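Aminoglycoside phosphotransferase (Alicyclobacillus acidocaldarius subsp. acidocaldarius, PDB 4PDY) probably transfers a phosphate group to a small-molecule substrate, as a member of the kinase-like aminoglycoside phosphotransferase family. Local coordinates at residues V71-H76 with E136-F141; D179-L184 with S320-L325; I298-Y303 with K334-L339. All coordinates share one frame; numbering follows the deposited sequence. Where two conformers were deposited one is given.

Interaction 1: residues V71-H76 with E136-F141; sequences VQCLRH and EATRSF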
loop_
_atom_site.group_PDB
_atom_site.type_symbol
_atom_site.label_atom_id
_atom_site.label_comp_id
_atom_site.label_asym_id
_atom_site.label_seq_id
_atom_site.Cartn_x
_atom_site.Cartn_y
_atom_site.Cartn_z
ATOM N N VAL A 71 11.259 8.287 -12.088
ATOM C CA VAL A 71 12.684 7.951 -12.221
ATOM C C VAL A 71 13.565 8.975 -11.510
ATOM O O VAL A 71 14.454 8.619 -10.743
ATOM C CB VAL A 71 13.116 7.862 -13.703
ATOM C CG1 VAL A 71 14.640 7.837 -13.836
ATOM C CG2 VAL A 71 12.513 6.628 -14.367
ATOM N N GLN A 72 13.287 10.258 -11.731
ATOM C CA GLN A 72 14.070 11.310 -11.059
ATOM C C GLN A 72 13.993 11.254 -9.541
ATOM O O GLN A 72 14.981 11.519 -8.861
ATOM C CB GLN A 72 13.700 12.716 -11.540
ATOM C CG GLN A 72 14.123 13.031 -12.959
ATOM C CD GLN A 72 15.618 12.932 -13.176
ATOM O OE1 GLN A 72 16.409 13.602 -12.506
ATOM N NE2 GLN A 72 16.012 12.093 -14.114
ATOM N N CYS A 73 12.814 10.924 -9.021
ATOM C CA CYS A 73 12.638 10.729 -7.599
ATOM C C CYS A 73 13.549 9.638 -7.073
ATOM O O CYS A 73 14.230 9.819 -6.064
ATOM C CB CYS A 73 11.184 10.410 -7.292
ATOM S SG CYS A 73 10.952 10.179 -5.538
ATOM N N LEU A 74 13.541 8.492 -7.748
ATOM C CA LEU A 74 14.406 7.401 -7.324
ATOM C C LEU A 74 15.873 7.740 -7.465
ATOM O O LEU A 74 16.675 7.362 -6.598
ATOM C CB LEU A 74 14.010 6.122 -8.045
ATOM C CG LEU A 74 12.718 5.530 -7.450
ATOM C CD1 LEU A 74 12.078 4.541 -8.404
ATOM C CD2 LEU A 74 12.976 4.927 -6.071
ATOM N N ARG A 75 16.268 8.442 -8.517
ATOM C CA ARG A 75 17.674 8.806 -8.617
ATOM C C ARG A 75 18.052 9.810 -7.530
ATOM O O ARG A 75 19.168 9.768 -7.006
ATOM C CB ARG A 75 18.008 9.314 -10.006
ATOM C CG ARG A 75 18.177 8.160 -10.982
ATOM C CD ARG A 75 18.624 8.606 -12.354
ATOM N NE ARG A 75 18.429 7.568 -13.367
ATOM C CZ ARG A 75 18.417 7.822 -14.668
ATOM N NH1 ARG A 75 18.574 9.060 -15.094
ATOM N NH2 ARG A 75 18.225 6.851 -15.539
ATOM N N HIS A 76 17.129 10.708 -7.174
ATOM C CA HIS A 76 17.394 11.596 -6.043
ATOM C C HIS A 76 17.594 10.799 -4.748
ATOM O O HIS A 76 18.573 10.992 -4.006
ATOM C CB HIS A 76 16.255 12.595 -5.874
ATOM C CG HIS A 76 16.385 13.387 -4.623
ATOM N ND1 HIS A 76 17.043 14.592 -4.574
ATOM C CD2 HIS A 76 16.033 13.098 -3.349
ATOM C CE1 HIS A 76 17.056 15.036 -3.328
ATOM N NE2 HIS A 76 16.467 14.135 -2.567
ATOM N N GLU A 136 12.626 9.146 3.933
ATOM C CA GLU A 136 13.722 10.006 4.374
ATOM C C GLU A 136 14.538 10.515 3.189
ATOM O O GLU A 136 14.898 11.689 3.105
ATOM C CB GLU A 136 14.606 9.250 5.363
ATOM C CG GLU A 136 15.807 10.021 5.890
ATOM C CD GLU A 136 15.453 11.107 6.900
ATOM O OE1 GLU A 136 14.277 11.215 7.313
ATOM O OE2 GLU A 136 16.371 11.849 7.300
ATOM N N ALA A 137 14.877 9.592 2.271
ATOM C CA ALA A 137 15.716 9.923 1.118
ATOM C C ALA A 137 15.064 10.867 0.117
ATOM O O ALA A 137 15.741 11.366 -0.768
ATOM C CB ALA A 137 16.164 8.651 0.398
ATOM N N THR A 138 13.751 11.057 0.236
ATOM C CA THR A 138 13.009 11.915 -0.682
ATOM C C THR A 138 12.474 13.195 -0.033
ATOM O O THR A 138 11.692 13.925 -0.637
ATOM C CB THR A 138 11.850 11.154 -1.347
ATOM O OG1 THR A 138 10.991 10.593 -0.351
ATOM C CG2 THR A 138 12.387 10.037 -2.247
ATOM N N ARG A 139 12.905 13.458 1.196
ATOM C CA ARG A 139 12.508 14.687 1.888
ATOM C C ARG A 139 12.841 15.877 1.003
ATOM O O ARG A 139 13.891 15.937 0.374
ATOM C CB ARG A 139 13.299 14.773 3.197
ATOM C CG ARG A 139 12.926 15.898 4.132
ATOM C CD ARG A 139 13.580 15.707 5.501
ATOM N NE ARG A 139 12.831 14.777 6.356
ATOM C CZ ARG A 139 11.939 15.131 7.290
ATOM N NH1 ARG A 139 11.660 16.406 7.517
ATOM N NH2 ARG A 139 11.310 14.202 7.999
ATOM N N SER A 140 11.924 16.834 0.951
ATOM C CA SER A 140 12.141 18.061 0.203
ATOM C C SER A 140 12.185 17.895 -1.322
ATOM O O SER A 140 12.392 18.891 -2.017
ATOM C CB SER A 140 13.415 18.795 0.670
ATOM O OG SER A 140 13.326 19.175 2.037
ATOM N N PHE A 141 11.973 16.680 -1.852
ATOM C CA PHE A 141 12.066 16.463 -3.299
ATOM C C PHE A 141 10.703 16.672 -3.936
ATOM O O PHE A 141 9.762 15.935 -3.641
ATOM C CB PHE A 141 12.547 15.044 -3.644
ATOM C CG PHE A 141 12.660 14.810 -5.136
ATOM C CD1 PHE A 141 13.698 15.373 -5.854
ATOM C CD2 PHE A 141 11.665 14.146 -5.835
ATOM C CE1 PHE A 141 13.776 15.219 -7.229
ATOM C CE2 PHE A 141 11.724 13.995 -7.209
ATOM C CZ PHE A 141 12.797 14.521 -7.909
HETATM O O HOH W 1 16.204 14.514 0.142
#
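H76 and C73, on helix 64-79, meet F141 and T138 at the exit of helix 121-137, a junction between the N-terminal and helical lobes of the kinase-like fold. Helix 64-79 probably corresponds to the helix that packs beside the N-lobe sheet in protein kinases. The chain leaves helix 121-137 through a type II beta turn, T138 to F141, closed by F141 N donating to T138 O.

Aromatic contacts come first. The rings of H76 and F141 lie obliquely, their planes 31° apart, and the two side chains lie alongside, pointing opposite ways. Each places its methylene over the other's face: H76 CB is 4.2 Å from the centroid of the F141 ring, and F141 CB approaches the imidazole similarly. Both residues turn CG anti to the backbone N (chi1 172° and -179°), which brings each CB over the other ring.

Apolar contacts follow beside them. C73 CB lies 3.6 Å from F141 CE2, while its sulfur makes an oblique Cys sulfur-aromatic contact with the F141 ring and SG touches T138 CG2 at 3.6 Å. The hydroxyl of T138 is engaged with F134 O and W221 N.

The polar link is indirect. A water in the imidazole plane sits 2.7 Å from H76 NE2, donates to R139 O at 2.7 Å, and gives A137 O a weaker bond of 3.3 Å.

Interaction 2: residues D179-L184 with S320-L325; sequences DAFDQL and SQLDAL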
loop_
_atom_site.group_PDB
_atom_site.type_symbol
_atom_site.label_atom_id
_atom_site.label_comp_id
_atom_site.label_asym_id
_atom_site.label_seq_id
_atom_site.Cartn_x
_atom_site.Cartn_y
_atom_site.Cartn_z
ATOM N N ASP A 179 -29.903 -11.766 4.779
ATOM C CA ASP A 179 -29.016 -12.902 4.595
ATOM C C ASP A 179 -27.975 -12.909 5.701
ATOM O O ASP A 179 -28.001 -12.070 6.638
ATOM C CB ASP A 179 -28.439 -12.921 3.173
ATOM C CG ASP A 179 -27.486 -11.766 2.862
ATOM O OD1 ASP A 179 -26.840 -11.212 3.784
ATOM O OD2 ASP A 179 -27.342 -11.441 1.648
ATOM N N ALA A 180 -27.084 -13.884 5.671
ATOM C CA ALA A 180 -26.119 -14.045 6.752
ATOM C C ALA A 180 -25.219 -12.823 6.879
ATOM O O ALA A 180 -24.897 -12.400 7.987
ATOM C CB ALA A 180 -25.285 -15.296 6.527
ATOM N N PHE A 181 -24.805 -12.261 5.755
ATOM C CA PHE A 181 -23.991 -11.040 5.753
ATOM C C PHE A 181 -24.734 -9.873 6.423
ATOM O O PHE A 181 -24.193 -9.208 7.307
ATOM C CB PHE A 181 -23.587 -10.643 4.330
ATOM C CG PHE A 181 -22.614 -9.497 4.274
ATOM C CD1 PHE A 181 -23.075 -8.205 4.433
ATOM C CD2 PHE A 181 -21.257 -9.686 4.092
ATOM C CE1 PHE A 181 -22.208 -7.132 4.398
ATOM C CE2 PHE A 181 -20.386 -8.617 4.059
ATOM C CZ PHE A 181 -20.862 -7.319 4.231
ATOM N N ASP A 182 -25.966 -9.632 6.002
ATOM C CA ASP A 182 -26.781 -8.544 6.538
ATOM C C ASP A 182 -26.860 -8.675 8.036
ATOM O O ASP A 182 -26.663 -7.697 8.760
ATOM C CB ASP A 182 -28.193 -8.628 5.971
ATOM C CG ASP A 182 -28.264 -8.448 4.453
ATOM O OD1 ASP A 182 -27.449 -7.694 3.867
ATOM O OD2 ASP A 182 -29.180 -9.080 3.855
ATOM N N GLN A 183 -27.201 -9.866 8.512
ATOM C CA GLN A 183 -27.377 -10.065 9.948
ATOM C C GLN A 183 -26.065 -9.864 10.702
ATOM O O GLN A 183 -26.022 -9.257 11.769
ATOM C CB GLN A 183 -27.941 -11.456 10.243
ATOM C CG GLN A 183 -29.335 -11.663 9.684
ATOM C CD GLN A 183 -29.845 -13.052 9.951
ATOM O OE1 GLN A 183 -29.994 -13.444 11.103
ATOM N NE2 GLN A 183 -30.103 -13.814 8.896
ATOM N N LEU A 184 -24.967 -10.395 10.183
ATOM C CA LEU A 184 -23.678 -10.238 10.826
ATOM C C LEU A 184 -23.270 -8.750 10.883
ATOM O O LEU A 184 -22.818 -8.274 11.911
ATOM C CB LEU A 184 -22.625 -11.087 10.113
ATOM C CG LEU A 184 -21.192 -10.938 10.616
ATOM C CD1 LEU A 184 -21.056 -11.302 12.090
ATOM C CD2 LEU A 184 -20.266 -11.798 9.779
ATOM N N SER A 320 -17.287 -14.163 -1.061
ATOM C CA SER A 320 -16.031 -13.763 -0.426
ATOM C C SER A 320 -16.213 -12.645 0.594
ATOM O O SER A 320 -15.428 -12.548 1.533
ATOM C CB SER A 320 -14.990 -13.348 -1.456
ATOM O OG SER A 320 -15.378 -12.194 -2.175
ATOM N N GLN A 321 -17.238 -11.816 0.396
ATOM C CA GLN A 321 -17.521 -10.726 1.324
ATOM C C GLN A 321 -17.934 -11.276 2.677
ATOM O O GLN A 321 -17.554 -10.741 3.718
ATOM C CB GLN A 321 -18.630 -9.842 0.751
ATOM C CG GLN A 321 -18.214 -9.082 -0.484
ATOM C CD GLN A 321 -19.371 -8.742 -1.397
ATOM O OE1 GLN A 321 -20.526 -9.040 -1.089
ATOM N NE2 GLN A 321 -19.067 -8.144 -2.545
ATOM N N LEU A 322 -18.748 -12.316 2.683
ATOM C CA LEU A 322 -19.159 -12.937 3.943
ATOM C C LEU A 322 -17.963 -13.574 4.632
ATOM O O LEU A 322 -17.766 -13.395 5.846
ATOM C CB LEU A 322 -20.299 -13.938 3.765
ATOM C CG LEU A 322 -20.726 -14.637 5.057
ATOM C CD1 LEU A 322 -21.240 -13.653 6.119
ATOM C CD2 LEU A 322 -21.768 -15.689 4.753
ATOM N N ASP A 323 -17.122 -14.275 3.859
ATOM C CA ASP A 323 -15.877 -14.841 4.419
ATOM C C ASP A 323 -15.088 -13.723 5.120
ATOM O O ASP A 323 -14.631 -13.888 6.251
ATOM C CB ASP A 323 -14.957 -15.486 3.347
ATOM C CG ASP A 323 -15.590 -16.656 2.621
ATOM O OD1 ASP A 323 -16.538 -17.259 3.154
ATOM O OD2 ASP A 323 -15.111 -16.988 1.505
ATOM N N ALA A 324 -14.913 -12.597 4.428
ATOM C CA ALA A 324 -14.112 -11.499 4.985
ATOM C C ALA A 324 -14.724 -10.881 6.248
ATOM O O ALA A 324 -14.017 -10.630 7.214
ATOM C CB ALA A 324 -13.894 -10.430 3.938
ATOM N N LEU A 325 -16.043 -10.683 6.240
ATOM C CA LEU A 325 -16.699 -10.092 7.404
ATOM C C LEU A 325 -16.692 -11.068 8.592
ATOM O O LEU A 325 -16.519 -10.663 9.750
ATOM C CB LEU A 325 -18.113 -9.659 7.059
ATOM C CG LEU A 325 -18.758 -8.773 8.124
ATOM C CD1 LEU A 325 -18.061 -7.432 8.200
ATOM C CD2 LEU A 325 -20.221 -8.581 7.799
#
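The contact of F181 and L184 with L322 and L325 is an apolar helix-helix interface, made where the start of helix 180-187 meets the first turns of the long helix 319-347, in the helical part of the fold far from the chain's centre. The two short segments run in nearly the same direction, 29° apart, with their axes 10.0 Å from each other at closest approach.

F181 enters between the helices with CG anti to its backbone N (chi1 -173°). L325 lies across it, nearly perpendicular, and sets a methyl on one face of the ring, CD2 lying 3.9 Å from the centroid and close to the ring normal, a CH-pi contact. At the edge of the same ring, near its plane, are backbone atoms of the long helix: Q321 O comes within 3.6 Å of F181 CE2, and L322 CA is close by. Further along, the ends of L184 and L325 meet head-on, with L184 CD2 3.8 Å from L325 CG. L322 divides its two methyls: CD1 rests 3.8 Å from F181 CA, and CD2 touches the CB of A180. Helix 303-315 adds I308, which F181 and Q321 both touch.

The polar groups at this end of the helices find partners of their own. Q321 OE1 accepts from R312 NH1, and R312 NH2 also pairs with D179 OD2, a salt bridge, while K175 pairs with D182. The start of the shorter helix is fixed by reciprocal bonds: D182 N donates to D179 OD1 at 2.9 Å, almost straight at 170°, and D179 N donates to D182 OD2, which it meets on the anti side, from out of the carboxylate plane. This is the capping box, a classic motif of helix N-termini, here closing the first turn, to which F181 belongs.

Interaction 3: residues I298-Y303 with K334-L339; sequences ILRFPY and KRQAFL. With SCN (thiocyanate ion), chain C.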
loop_
_atom_site.group_PDB
_atom_site.type_symbol
_atom_site.label_atom_id
_atom_site.label_comp_id
_atom_site.label_asym_id
_atom_site.label_seq_id
_atom_site.Cartn_x
_atom_site.Cartn_y
_atom_site.Cartn_z
ATOM N N ILE A 298 -5.970 6.268 11.668
ATOM C CA ILE A 298 -6.205 5.464 10.489
ATOM C C ILE A 298 -6.579 4.026 10.893
ATOM O O ILE A 298 -7.570 3.488 10.409
ATOM C CB ILE A 298 -4.972 5.477 9.561
ATOM C CG1 ILE A 298 -4.744 6.863 8.972
ATOM C CG2 ILE A 298 -5.135 4.482 8.412
ATOM C CD1 ILE A 298 -3.332 7.105 8.512
ATOM N N LEU A 299 -5.767 3.395 11.746
ATOM C CA LEU A 299 -6.051 2.023 12.162
ATOM C C LEU A 299 -7.351 1.812 12.912
ATOM O O LEU A 299 -7.985 0.766 12.787
ATOM C CB LEU A 299 -4.968 1.482 13.052
ATOM C CG LEU A 299 -3.623 1.259 12.442
ATOM C CD1 LEU A 299 -2.684 0.698 13.491
ATOM C CD2 LEU A 299 -3.765 0.300 11.268
ATOM N N ARG A 300 -7.767 2.819 13.685
ATOM C CA ARG A 300 -8.979 2.681 14.461
ATOM C C ARG A 300 -10.212 2.610 13.566
ATOM O O ARG A 300 -11.209 1.987 13.927
ATOM C CB ARG A 300 -9.101 3.877 15.424
ATOM C CG ARG A 300 -10.399 3.996 16.220
ATOM C CD ARG A 300 -10.715 2.811 17.098
ATOM N NE ARG A 300 -9.829 2.726 18.243
ATOM C CZ ARG A 300 -9.899 1.783 19.182
ATOM N NH1 ARG A 300 -9.056 1.830 20.204
ATOM N NH2 ARG A 300 -10.819 0.816 19.115
ATOM N N PHE A 301 -10.163 3.268 12.413
ATOM C CA PHE A 301 -11.333 3.266 11.528
ATOM C C PHE A 301 -11.621 1.833 11.061
ATOM O O PHE A 301 -10.669 1.129 10.696
ATOM C CB PHE A 301 -11.116 4.109 10.286
ATOM C CG PHE A 301 -12.382 4.379 9.558
ATOM C CD1 PHE A 301 -13.181 5.480 9.894
ATOM C CD2 PHE A 301 -12.816 3.501 8.575
ATOM C CE1 PHE A 301 -14.369 5.699 9.238
ATOM C CE2 PHE A 301 -14.011 3.716 7.919
ATOM C CZ PHE A 301 -14.791 4.816 8.246
ATOM N N PRO A 302 -12.891 1.405 11.046
ATOM C CA PRO A 302 -13.249 0.054 10.580
ATOM C C PRO A 302 -13.256 -0.049 9.042
ATOM O O PRO A 302 -14.297 -0.172 8.395
ATOM C CB PRO A 302 -14.628 -0.173 11.203
ATOM C CG PRO A 302 -15.239 1.192 11.222
ATOM C CD PRO A 302 -14.093 2.150 11.495
ATOM N N TYR A 303 -12.063 0.047 8.490
ATOM C CA TYR A 303 -11.863 0.102 7.059
ATOM C C TYR A 303 -12.348 -1.153 6.339
ATOM O O TYR A 303 -12.996 -1.065 5.318
ATOM C CB TYR A 303 -10.364 0.277 6.773
ATOM C CG TYR A 303 -10.001 0.182 5.320
ATOM C CD1 TYR A 303 -10.239 1.233 4.435
ATOM C CD2 TYR A 303 -9.412 -0.978 4.829
ATOM C CE1 TYR A 303 -9.904 1.124 3.095
ATOM C CE2 TYR A 303 -9.062 -1.088 3.499
ATOM C CZ TYR A 303 -9.295 -0.046 2.636
ATOM O OH TYR A 303 -8.940 -0.235 1.315
ATOM N N LYS A 334 -9.508 -9.291 19.500
ATOM C CA LYS A 334 -8.048 -9.162 19.428
ATOM C C LYS A 334 -7.618 -7.811 18.857
ATOM O O LYS A 334 -6.659 -7.202 19.330
ATOM C CB LYS A 334 -7.423 -10.302 18.605
ATOM C CG LYS A 334 -7.293 -11.600 19.365
ATOM C CD LYS A 334 -6.241 -11.525 20.461
ATOM C CE LYS A 334 -4.837 -11.632 19.903
ATOM N NZ LYS A 334 -3.853 -11.775 21.005
ATOM N N ARG A 335 -8.345 -7.342 17.850
ATOM C CA ARG A 335 -8.092 -6.022 17.265
ATOM C C ARG A 335 -8.315 -4.909 18.306
ATOM O O ARG A 335 -7.485 -4.004 18.454
ATOM C CB ARG A 335 -8.987 -5.818 16.037
ATOM C CG ARG A 335 -8.923 -4.423 15.437
ATOM C CD ARG A 335 -9.764 -4.321 14.173
ATOM N NE ARG A 335 -9.793 -2.976 13.623
ATOM C CZ ARG A 335 -10.560 -1.981 14.098
ATOM N NH1 ARG A 335 -11.381 -2.192 15.119
ATOM N NH2 ARG A 335 -10.508 -0.784 13.530
ATOM N N GLN A 336 -9.436 -4.990 19.025
ATOM C CA GLN A 336 -9.731 -4.036 20.104
ATOM C C GLN A 336 -8.617 -4.037 21.144
ATOM O O GLN A 336 -8.152 -2.982 21.562
ATOM C CB GLN A 336 -11.060 -4.378 20.788
ATOM C CG GLN A 336 -12.291 -4.087 19.947
ATOM C CD GLN A 336 -12.427 -2.624 19.588
ATOM O OE1 GLN A 336 -12.350 -1.753 20.457
ATOM N NE2 GLN A 336 -12.654 -2.346 18.325
ATOM N N ALA A 337 -8.173 -5.227 21.548
ATOM C CA ALA A 337 -7.115 -5.356 22.559
ATOM C C ALA A 337 -5.799 -4.730 22.099
ATOM O O ALA A 337 -5.082 -4.086 22.853
ATOM C CB ALA A 337 -6.892 -6.819 22.912
ATOM N N PHE A 338 -5.468 -4.953 20.842
ATOM C CA PHE A 338 -4.256 -4.386 20.296
ATOM C C PHE A 338 -4.311 -2.868 20.265
ATOM O O PHE A 338 -3.361 -2.193 20.665
ATOM C CB PHE A 338 -3.915 -4.889 18.891
ATOM C CG PHE A 338 -2.785 -4.118 18.300
ATOM C CD1 PHE A 338 -1.478 -4.357 18.705
ATOM C CD2 PHE A 338 -3.032 -3.042 17.468
ATOM C CE1 PHE A 338 -0.449 -3.546 18.244
ATOM C CE2 PHE A 338 -2.005 -2.252 16.989
ATOM C CZ PHE A 338 -0.709 -2.515 17.371
ATOM N N LEU A 339 -5.425 -2.338 19.765
ATOM C CA LEU A 339 -5.562 -0.892 19.667
ATOM C C LEU A 339 -5.577 -0.249 21.043
ATOM O O LEU A 339 -5.055 0.837 21.196
ATOM C CB LEU A 339 -6.779 -0.492 18.846
ATOM C CG LEU A 339 -6.730 -0.932 17.374
ATOM C CD1 LEU A 339 -8.096 -0.734 16.738
ATOM C CD2 LEU A 339 -5.653 -0.176 16.611
HETATM S S SCN C . -10.313 -2.526 9.549
HETATM C C SCN C . -9.110 -2.719 10.287
HETATM N N SCN C . -8.186 -2.868 10.850
HETATM O O HOH W 2 -9.661 -0.658 21.611
#
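R335, on helix 319-347, meets the carbonyls of L299 and R300 where helix 289-300 ends, within the helical lobe of the kinase-like fold. An inverse gamma turn centred on P302 follows, leading into helix 303-315.

The side chain leaves CB with CG anti to the backbone N (chi1 174°) and stays extended as far as NE. It also touches Y328. CD comes 4.0 Å from the nitrogen of a thiocyanate, probably from the crystallisation liquor, and NE gives that atom a weak bond of 3.2 Å. At CZ the guanidinium has L339 CD1 over the centre of one face. NH1 forms a salt bridge with D195. NH2 gives two weak bonds, to R300 O at 2.9 Å, near the guanidinium plane, and to L299 O at 3.1 Å.

R300 comes from the other segment, its chain folded by its middle torsions, and shares D195. Its guanidinium takes L339 over one face, CB being 3.5 Å from NH1. D195, also bonded by Q336 NE2, is the common partner of the two arginines. In the plane of its own guanidinium, R300 NH2 donates to Q336 OE1 at 3.3 Å, but approaches that oxygen tilted 34° from the amide carbonyl plane. A water accepts from R300 NH1 at 2.9 Å and donates to both Q336 O and Q336 OE1.

The three contacts illustrate how one kinase-like chain is joined at separate places. Interaction 1 ties helix 64-79 to the exit of helix 121-137, on the opposite side of the chain's centre from the other two: its centre lies 43 Å from that of interaction 2 and 32 Å from that of interaction 3. Interactions 2 and 3 both use helix 319-347 about four turns apart, with centres 19 Å apart and nearest atoms about 8 Å apart. Their segments alternate along the chain; the shared long helix packs against helix 180-187 near its start and against the end of helix 289-300 further along. None of the contact residues lines the bound histidine's pocket, which includes A56, W110 and V111.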